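Local coordinates for protein putative glycosyl hydrolase (Bacteroides thetaiotaomicron VPI-5482, PDB 3K11) that is probably a hydrolase of the glycosyl hydrolase family 88 type, though its substrate and exact activity are not established, at residues 352-357 / 408-413; 334-339 / 343-348; 273-278 / 294-299. One frame throughout, in Å; residues are numbered along the deposited sequence. Where two conformers were deposited one is given.

Contact 1: residues 352-357 / 408-413; sequences PVAQLG and AEMIRL
Met410, present as selenomethionine, reaches from helix 400-416 to helix 347-362 and makes most of this contact. Its CB leads out toward the facing helix, and with chi1 at -73° CG lies beside the backbone N. The chain bends at chi2 and again at chi3, which brings SE to Ala354 and turns CE toward Gln355. SE comes to rest 4.0 Å from Ala354 CB and 3.9 Å from Ala354 O, while CE meets Gln355 CA at 4.0 Å.

The axes of residues 352-357 and 408-413 approach to 11.2 Å and run at 133° to each other, obliquely antiparallel, within what is probably the alpha/alpha barrel expected of the six-hairpin clan. At that spacing an alanine needs a long, flexible partner, and methionine supplies one. Leu413, one turn on from Met410, brings CD2 to 4.4 Å from Ala354 CB, a looser touch. Leu27, in a loop, packs on Met410 and Gln355. The amide of Gln355 turns to other partners, with OE1 bonded to Tyr428 and NE2 to the carbonyl of Gly25.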
loop_
_atom_site.group_PDB
_atom_site.type_symbol
_atom_site.label_atom_id
_atom_site.label_comp_id
_atom_site.label_asym_id
_atom_site.label_seq_id
_atom_site.Cartn_x
_atom_site.Cartn_y
_atom_site.Cartn_z
ATOM N N PRO A 352 6.999 21.538 5.808
ATOM C CA PRO A 352 5.738 21.423 5.063
ATOM C C PRO A 352 4.832 20.271 5.480
ATOM O O PRO A 352 3.600 20.370 5.333
ATOM C CB PRO A 352 6.218 21.274 3.625
ATOM C CG PRO A 352 7.533 21.959 3.601
ATOM C CD PRO A 352 8.158 21.490 4.897
ATOM N N VAL A 353 5.427 19.204 6.012
ATOM C CA VAL A 353 4.692 18.082 6.584
ATOM C C VAL A 353 3.910 18.541 7.807
ATOM O O VAL A 353 2.720 18.308 7.928
ATOM C CB VAL A 353 5.630 16.932 6.957
ATOM C CG1 VAL A 353 4.826 15.740 7.555
ATOM C CG2 VAL A 353 6.416 16.459 5.698
ATOM N N ALA A 354 4.598 19.219 8.712
ATOM C CA ALA A 354 3.973 19.751 9.910
ATOM C C ALA A 354 2.894 20.769 9.531
ATOM O O ALA A 354 1.792 20.786 10.098
ATOM C CB ALA A 354 5.042 20.369 10.831
ATOM N N GLN A 355 3.219 21.667 8.604
ATOM C CA GLN A 355 2.293 22.715 8.219
ATOM C C GLN A 355 0.985 22.148 7.627
ATOM O O GLN A 355 -0.111 22.592 7.974
ATOM C CB GLN A 355 2.987 23.654 7.230
ATOM C CG GLN A 355 2.140 24.890 6.839
ATOM C CD GLN A 355 2.930 26.164 6.721
ATOM O OE1 GLN A 355 3.959 26.339 7.371
ATOM N NE2 GLN A 355 2.405 27.105 5.960
ATOM N N LEU A 356 1.102 21.183 6.735
ATOM C CA LEU A 356 -0.051 20.527 6.119
ATOM C C LEU A 356 -0.829 19.797 7.194
ATOM O O LEU A 356 -2.079 19.801 7.221
ATOM C CB LEU A 356 0.398 19.530 5.055
ATOM C CG LEU A 356 -0.714 18.680 4.451
ATOM C CD1 LEU A 356 -1.809 19.551 3.772
ATOM C CD2 LEU A 356 -0.180 17.598 3.507
ATOM N N GLY A 357 -0.114 19.101 8.071
ATOM C CA GLY A 357 -0.799 18.427 9.177
ATOM C C GLY A 357 -1.593 19.370 10.052
ATOM O O GLY A 357 -2.682 19.003 10.519
ATOM N N ALA A 408 0.586 25.255 19.717
ATOM C CA ALA A 408 1.625 25.987 20.444
ATOM C C ALA A 408 2.977 25.896 19.757
ATOM O O ALA A 408 3.686 26.895 19.630
ATOM C CB ALA A 408 1.748 25.447 21.863
ATOM N N GLU A 409 3.322 24.696 19.308
ATOM C CA GLU A 409 4.609 24.449 18.694
ATOM C C GLU A 409 4.668 24.979 17.266
ATOM O O GLU A 409 5.716 25.505 16.799
ATOM C CB GLU A 409 4.932 22.939 18.733
ATOM C CG GLU A 409 6.400 22.639 18.653
ATOM C CD GLU A 409 7.202 23.104 19.857
ATOM O OE1 GLU A 409 6.624 23.355 20.906
ATOM O OE2 GLU A 409 8.413 23.223 19.706
HETATM N N MSE A 410 3.550 24.924 16.570
HETATM C CA MSE A 410 3.476 25.572 15.257
HETATM C C MSE A 410 3.677 27.078 15.344
HETATM O O MSE A 410 4.345 27.678 14.478
HETATM C CB MSE A 410 2.139 25.267 14.547
HETATM C CG MSE A 410 1.979 23.871 14.005
HETATM SE SE MSE A 410 3.221 23.417 12.658
HETATM C CE MSE A 410 3.032 24.907 11.504
ATOM N N ILE A 411 3.180 27.714 16.392
ATOM C CA ILE A 411 3.409 29.156 16.565
ATOM C C ILE A 411 4.905 29.439 16.692
ATOM O O ILE A 411 5.417 30.357 16.020
ATOM C CB ILE A 411 2.594 29.729 17.761
ATOM C CG1 ILE A 411 1.100 29.735 17.386
ATOM C CG2 ILE A 411 3.095 31.170 18.232
ATOM C CD1 ILE A 411 0.094 29.829 18.605
ATOM N N ARG A 412 5.605 28.651 17.520
ATOM C CA ARG A 412 7.064 28.778 17.647
ATOM C C ARG A 412 7.726 28.613 16.290
ATOM O O ARG A 412 8.555 29.426 15.887
ATOM C CB ARG A 412 7.627 27.713 18.583
ATOM C CG ARG A 412 9.155 27.707 18.708
ATOM C CD ARG A 412 9.612 28.774 19.631
ATOM N NE ARG A 412 9.599 28.334 21.029
ATOM C CZ ARG A 412 9.553 29.155 22.083
ATOM N NH1 ARG A 412 9.466 30.486 21.937
ATOM N NH2 ARG A 412 9.561 28.641 23.306
ATOM N N LEU A 413 7.368 27.535 15.603
ATOM C CA LEU A 413 7.960 27.235 14.278
ATOM C C LEU A 413 7.753 28.384 13.288
ATOM O O LEU A 413 8.701 28.844 12.592
ATOM C CB LEU A 413 7.349 25.931 13.731
ATOM C CG LEU A 413 7.877 25.387 12.391
ATOM C CD1 LEU A 413 9.377 25.030 12.490
ATOM C CD2 LEU A 413 7.053 24.182 11.902
#

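Contact 2: residues 334-339 / 343-348; sequences YCLAHA and GWIDAI
Ala339 meets both Trp344 and Ile345 where helix 326-342 ends and the chain turns toward helix 347-362. Its carbonyl O accepts a hydrogen bond from Trp344 N at 2.8 Å and a weaker one from Ile345 N at 3.3 Å. Two donors thus share one carbonyl near the end of the helix.

The tight part lies around the methyl group of Ala339. CG1 and CD1 of Ile345 both approach Ala339 CB, each at 3.6 Å. Ile345 has chi1 at 74°, which sets CG1 between the backbone N and the carbonyl carbon and carries the extended branch back over the helix; its CD1 goes on to Leu336 CD2 at 3.7 Å. Alanine is small enough to admit this branch close to the helix backbone, and the CG1-CD1 arm of isoleucine is long enough to reach on to Leu336. Trp344 flanks the same alanine, its CE3 3.9 Å from Ala339 CB.

Toward His338 the contact is between rings and somewhat looser than the Ile345 packing. The edge of the imidazole is directed at the face of the indole in an offset edge-to-face pair, with planes at 85°; the centroid of the indole six-membered ring lies 5.4 Å from that of the imidazole. NE2 is hydrogen-bonded with Asp280 and ND1 probably with Glu409, which would fix the rotation of the imidazole, whose face lies under Tyr334 OH. The outer side of the turn, at Gly343, is exposed to solvent.

Gly343 ends the first helix in a Schellman motif; its positive phi suits glycine, because a CB would jam against the preceding carbonyl O. Asp346 then caps the next helix through OD2, which binds Ala349 N and also Ser256 of the second subunit: a short interhelical turn with a Schellman motif at one end and an N-cap at the other.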
loop_
_atom_site.group_PDB
_atom_site.type_symbol
_atom_site.label_atom_id
_atom_site.label_comp_id
_atom_site.label_asym_id
_atom_site.label_seq_id
_atom_site.Cartn_x
_atom_site.Cartn_y
_atom_site.Cartn_z
ATOM N N TYR A 334 2.836 18.126 16.399
ATOM C CA TYR A 334 3.609 18.623 17.529
ATOM C C TYR A 334 5.031 18.083 17.442
ATOM O O TYR A 334 5.995 18.828 17.600
ATOM C CB TYR A 334 3.031 18.249 18.904
ATOM C CG TYR A 334 4.094 18.454 19.968
ATOM C CD1 TYR A 334 4.431 19.733 20.403
ATOM C CD2 TYR A 334 4.821 17.385 20.490
ATOM C CE1 TYR A 334 5.440 19.916 21.324
ATOM C CE2 TYR A 334 5.871 17.579 21.408
ATOM C CZ TYR A 334 6.154 18.850 21.818
ATOM O OH TYR A 334 7.148 19.087 22.740
ATOM N N CYS A 335 5.159 16.769 17.301
ATOM C CA CYS A 335 6.488 16.188 17.338
ATOM C C CYS A 335 7.396 16.738 16.256
ATOM O O CYS A 335 8.573 16.945 16.481
ATOM C CB CYS A 335 6.425 14.692 17.182
ATOM S SG CYS A 335 5.662 13.926 18.664
ATOM N N LEU A 336 6.846 16.897 15.064
ATOM C CA LEU A 336 7.635 17.360 13.930
ATOM C C LEU A 336 8.044 18.806 14.101
ATOM O O LEU A 336 9.232 19.146 13.922
ATOM C CB LEU A 336 6.874 17.133 12.628
ATOM C CG LEU A 336 6.640 15.701 12.180
ATOM C CD1 LEU A 336 5.616 15.680 11.002
ATOM C CD2 LEU A 336 7.986 14.916 11.862
ATOM N N ALA A 337 7.106 19.671 14.498
ATOM C CA ALA A 337 7.439 21.093 14.719
ATOM C C ALA A 337 8.482 21.210 15.826
ATOM O O ALA A 337 9.430 22.007 15.723
ATOM C CB ALA A 337 6.182 21.873 15.068
ATOM N N HIS A 338 8.304 20.430 16.896
ATOM C CA HIS A 338 9.230 20.468 18.038
ATOM C C HIS A 338 10.658 20.065 17.622
ATOM O O HIS A 338 11.637 20.732 17.969
ATOM C CB HIS A 338 8.745 19.532 19.127
ATOM C CG HIS A 338 9.495 19.662 20.409
ATOM N ND1 HIS A 338 9.479 20.831 21.141
ATOM C CD2 HIS A 338 10.263 18.781 21.102
ATOM C CE1 HIS A 338 10.245 20.676 22.215
ATOM N NE2 HIS A 338 10.709 19.436 22.231
ATOM N N ALA A 339 10.734 18.970 16.862
ATOM C CA ALA A 339 12.013 18.418 16.409
ATOM C C ALA A 339 12.709 19.415 15.474
ATOM O O ALA A 339 13.924 19.530 15.504
ATOM C CB ALA A 339 11.815 17.072 15.691
ATOM N N GLY A 343 16.246 21.486 16.433
ATOM C CA GLY A 343 17.382 21.187 15.579
ATOM C C GLY A 343 17.609 19.705 15.375
ATOM O O GLY A 343 18.682 19.332 14.932
ATOM N N TRP A 344 16.632 18.854 15.707
ATOM C CA TRP A 344 16.782 17.398 15.569
ATOM C C TRP A 344 16.519 16.873 14.163
ATOM O O TRP A 344 17.123 15.885 13.747
ATOM C CB TRP A 344 15.851 16.667 16.519
ATOM C CG TRP A 344 16.018 17.028 17.939
ATOM C CD1 TRP A 344 17.096 17.538 18.554
ATOM C CD2 TRP A 344 15.037 16.814 18.961
ATOM N NE1 TRP A 344 16.845 17.694 19.900
ATOM C CE2 TRP A 344 15.575 17.263 20.161
ATOM C CE3 TRP A 344 13.743 16.308 18.954
ATOM C CZ2 TRP A 344 14.876 17.196 21.345
ATOM C CZ3 TRP A 344 13.027 16.254 20.131
ATOM C CH2 TRP A 344 13.587 16.720 21.308
ATOM N N ILE A 345 15.631 17.534 13.428
ATOM C CA ILE A 345 15.312 17.166 12.047
ATOM C C ILE A 345 15.267 18.401 11.174
ATOM O O ILE A 345 15.230 19.539 11.626
ATOM C CB ILE A 345 13.981 16.305 11.970
ATOM C CG1 ILE A 345 12.723 17.175 12.192
ATOM C CG2 ILE A 345 14.050 15.061 12.889
ATOM C CD1 ILE A 345 11.362 16.411 12.161
ATOM N N ASP A 346 15.344 18.157 9.878
ATOM C CA ASP A 346 15.502 19.186 8.888
ATOM C C ASP A 346 14.250 19.982 8.586
ATOM O O ASP A 346 13.170 19.432 8.334
ATOM C CB ASP A 346 15.987 18.506 7.610
ATOM C CG ASP A 346 16.468 19.467 6.585
ATOM O OD1 ASP A 346 17.613 20.011 6.721
ATOM O OD2 ASP A 346 15.693 19.658 5.628
ATOM N N ALA A 347 14.391 21.303 8.582
ATOM C CA ALA A 347 13.242 22.189 8.358
ATOM C C ALA A 347 12.723 22.129 6.925
ATOM O O ALA A 347 11.516 22.214 6.710
ATOM C CB ALA A 347 13.593 23.628 8.756
ATOM N N ILE A 348 13.632 22.075 5.935
ATOM C CA ILE A 348 13.199 22.083 4.541
ATOM C C ILE A 348 12.383 20.802 4.288
ATOM O O ILE A 348 11.283 20.805 3.660
ATOM C CB ILE A 348 14.395 22.157 3.554
ATOM C CG1 ILE A 348 15.075 23.533 3.599
ATOM C CG2 ILE A 348 13.903 21.868 2.138
ATOM C CD1 ILE A 348 16.461 23.623 2.889
#

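Contact 3: residues 273-278 / 294-299; sequences LTACEL and DYFRAH
Two consecutive helices, 265-281 and 289-304, of what is probably the alpha/alpha barrel of the six-hairpin clan pack here through one aromatic ring in the buried interior. Phe296 is the residue that spans the gap; its CA lies 6.0 Å from that of Ala275, the nearest pair between residues 273-278 and 294-299. With chi1 at 179°, CG stands opposite the backbone N, and the ring is carried outward to the facing helix.

There the ring meets two successive residues along one side. Ala275 CB comes to 3.5 Å from Phe296 CD1, a close approach that also leaves the methyl 4.1 Å from CG and from CB. Farther out, Cys276 SG lies 3.9 Å from Phe296 CE1 and 4.1 Å from CZ. This is a sulfur-aromatic contact, with SG 4.8 Å from the ring centroid and 52° off the ring normal, so the sulfur sits neither over the ring nor level with it. The chi1 of -68° holds SG beside the backbone N of Cys276, from where it reaches the distal part of the ring.

The residue types fit these places. Alanine brings the backbones near each other, the phenyl ring reaches its methyl, and cysteine adds a polarisable atom with little bulk. Other apolar side chains close in: Leu272 and Leu279 of helix 265-281 and Ala339 of helix 326-342 touch Phe296, while Cys335 packs on Cys276 and Phe233 on Ala275.

Between these three residues the contact therefore rests on dispersion and shape, with the sulfur probably adding a modest electrostatic attraction, and the ring, having no polar group, is placed by packing.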
loop_
_atom_site.group_PDB
_atom_site.type_symbol
_atom_site.label_atom_id
_atom_site.label_comp_id
_atom_site.label_asym_id
_atom_site.label_seq_id
_atom_site.Cartn_x
_atom_site.Cartn_y
_atom_site.Cartn_z
ATOM N N LEU A 273 6.089 10.982 20.701
ATOM C CA LEU A 273 6.028 11.988 21.776
ATOM C C LEU A 273 6.930 11.606 22.925
ATOM O O LEU A 273 7.562 12.482 23.537
ATOM C CB LEU A 273 4.560 12.213 22.206
ATOM C CG LEU A 273 4.222 13.283 23.237
ATOM C CD1 LEU A 273 4.886 14.586 23.006
ATOM C CD2 LEU A 273 2.698 13.462 23.313
ATOM N N THR A 274 6.997 10.322 23.246
ATOM C CA THR A 274 7.932 9.851 24.282
ATOM C C THR A 274 9.370 10.196 23.945
ATOM O O THR A 274 10.133 10.692 24.784
ATOM C CB THR A 274 7.836 8.327 24.445
ATOM O OG1 THR A 274 6.511 8.013 24.865
ATOM C CG2 THR A 274 8.800 7.824 25.513
ATOM N N ALA A 275 9.766 9.943 22.701
ATOM C CA ALA A 275 11.114 10.318 22.259
ATOM C C ALA A 275 11.349 11.815 22.436
ATOM O O ALA A 275 12.403 12.223 22.902
ATOM C CB ALA A 275 11.315 9.882 20.815
ATOM N N CYS A 276 10.373 12.663 22.068
ATOM C CA CYS A 276 10.496 14.108 22.296
ATOM C C CYS A 276 10.609 14.452 23.769
ATOM O O CYS A 276 11.464 15.239 24.127
ATOM C CB CYS A 276 9.297 14.863 21.694
ATOM S SG CYS A 276 9.235 14.825 19.879
ATOM N N GLU A 277 9.761 13.870 24.621
ATOM C CA GLU A 277 9.838 14.160 26.042
ATOM C C GLU A 277 11.177 13.764 26.663
ATOM O O GLU A 277 11.730 14.478 27.524
ATOM C CB GLU A 277 8.710 13.469 26.768
ATOM C CG GLU A 277 7.299 14.007 26.451
ATOM C CD GLU A 277 6.999 15.312 27.115
ATOM O OE1 GLU A 277 7.289 16.352 26.509
ATOM O OE2 GLU A 277 6.372 15.294 28.194
ATOM N N LEU A 278 11.693 12.613 26.248
ATOM C CA LEU A 278 12.981 12.100 26.728
ATOM C C LEU A 278 14.140 12.918 26.198
ATOM O O LEU A 278 15.024 13.305 26.951
ATOM C CB LEU A 278 13.123 10.618 26.353
ATOM C CG LEU A 278 14.382 9.885 26.794
ATOM C CD1 LEU A 278 14.590 10.038 28.281
ATOM C CD2 LEU A 278 14.333 8.391 26.368
ATOM N N ASP A 294 18.680 7.977 17.143
ATOM C CA ASP A 294 18.529 7.100 15.987
ATOM C C ASP A 294 17.125 6.479 15.882
ATOM O O ASP A 294 16.562 6.432 14.793
ATOM C CB ASP A 294 19.564 5.978 16.032
ATOM C CG ASP A 294 20.985 6.459 15.720
ATOM O OD1 ASP A 294 21.184 7.627 15.300
ATOM O OD2 ASP A 294 21.906 5.649 15.933
ATOM N N TYR A 295 16.585 5.994 16.995
ATOM C CA TYR A 295 15.218 5.489 17.016
ATOM C C TYR A 295 14.231 6.559 16.651
ATOM O O TYR A 295 13.302 6.326 15.856
ATOM C CB TYR A 295 14.824 4.917 18.383
ATOM C CG TYR A 295 15.087 3.446 18.517
ATOM C CD1 TYR A 295 14.427 2.534 17.724
ATOM C CD2 TYR A 295 15.979 2.963 19.488
ATOM C CE1 TYR A 295 14.655 1.186 17.839
ATOM C CE2 TYR A 295 16.175 1.593 19.626
ATOM C CZ TYR A 295 15.517 0.725 18.777
ATOM O OH TYR A 295 15.722 -0.622 18.925
ATOM N N PHE A 296 14.410 7.750 17.217
ATOM C CA PHE A 296 13.513 8.891 16.897
ATOM C C PHE A 296 13.552 9.250 15.431
ATOM O O PHE A 296 12.526 9.301 14.749
ATOM C CB PHE A 296 13.941 10.132 17.673
ATOM C CG PHE A 296 13.069 11.347 17.378
ATOM C CD1 PHE A 296 11.703 11.328 17.664
ATOM C CD2 PHE A 296 13.621 12.461 16.756
ATOM C CE1 PHE A 296 10.889 12.410 17.321
ATOM C CE2 PHE A 296 12.827 13.570 16.418
ATOM C CZ PHE A 296 11.466 13.546 16.717
ATOM N N ARG A 297 14.754 9.439 14.915
ATOM C CA ARG A 297 14.888 9.749 13.507
ATOM C C ARG A 297 14.327 8.689 12.549
ATOM O O ARG A 297 13.728 9.042 11.521
ATOM C CB ARG A 297 16.328 10.090 13.194
ATOM C CG ARG A 297 16.720 11.466 13.706
ATOM C CD ARG A 297 18.143 11.730 13.376
ATOM N NE ARG A 297 18.427 13.111 13.785
ATOM C CZ ARG A 297 19.581 13.534 14.286
ATOM N NH1 ARG A 297 20.627 12.702 14.407
ATOM N NH2 ARG A 297 19.694 14.803 14.683
ATOM N N ALA A 298 14.513 7.404 12.849
ATOM C CA ALA A 298 13.968 6.331 12.029
ATOM C C ALA A 298 12.438 6.347 12.069
ATOM O O ALA A 298 11.786 6.123 11.052
ATOM C CB ALA A 298 14.485 4.957 12.472
ATOM N N HIS A 299 11.864 6.638 13.234
ATOM C CA HIS A 299 10.410 6.706 13.375
ATOM C C HIS A 299 9.827 7.900 12.620
ATOM O O HIS A 299 8.803 7.803 11.942
ATOM C CB HIS A 299 10.048 6.771 14.856
ATOM C CG HIS A 299 8.613 6.467 15.146
ATOM N ND1 HIS A 299 7.991 6.899 16.298
ATOM C CD2 HIS A 299 7.676 5.787 14.435
ATOM C CE1 HIS A 299 6.737 6.466 16.300
ATOM N NE2 HIS A 299 6.517 5.787 15.186
#

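Overall arrangement
The three contacts lie in series along the chain, with contact 2 central in space. Its centre is 9 Å from that of contact 1 and 11 Å from that of contact 3, whereas contacts 1 and 3 lie 18 Å apart centre to centre, with nearest atoms about 8 Å apart. Glu409 OE2 and His338 ND1, 3.0 Å apart, link contact 1 to contact 2, as does Val353 on Leu336; both use helix 347-362 and touch the second subunit. Contact 3 joins through Arg297 NH2 and Trp344 O, probably bonded at 2.9 Å, and Phe296 CZ, 3.7 Å from Ala339 CB. No active site is assigned here; a 1,2-ethanediol about 5 Å from Gly343 probably comes from the crystallisation liquor.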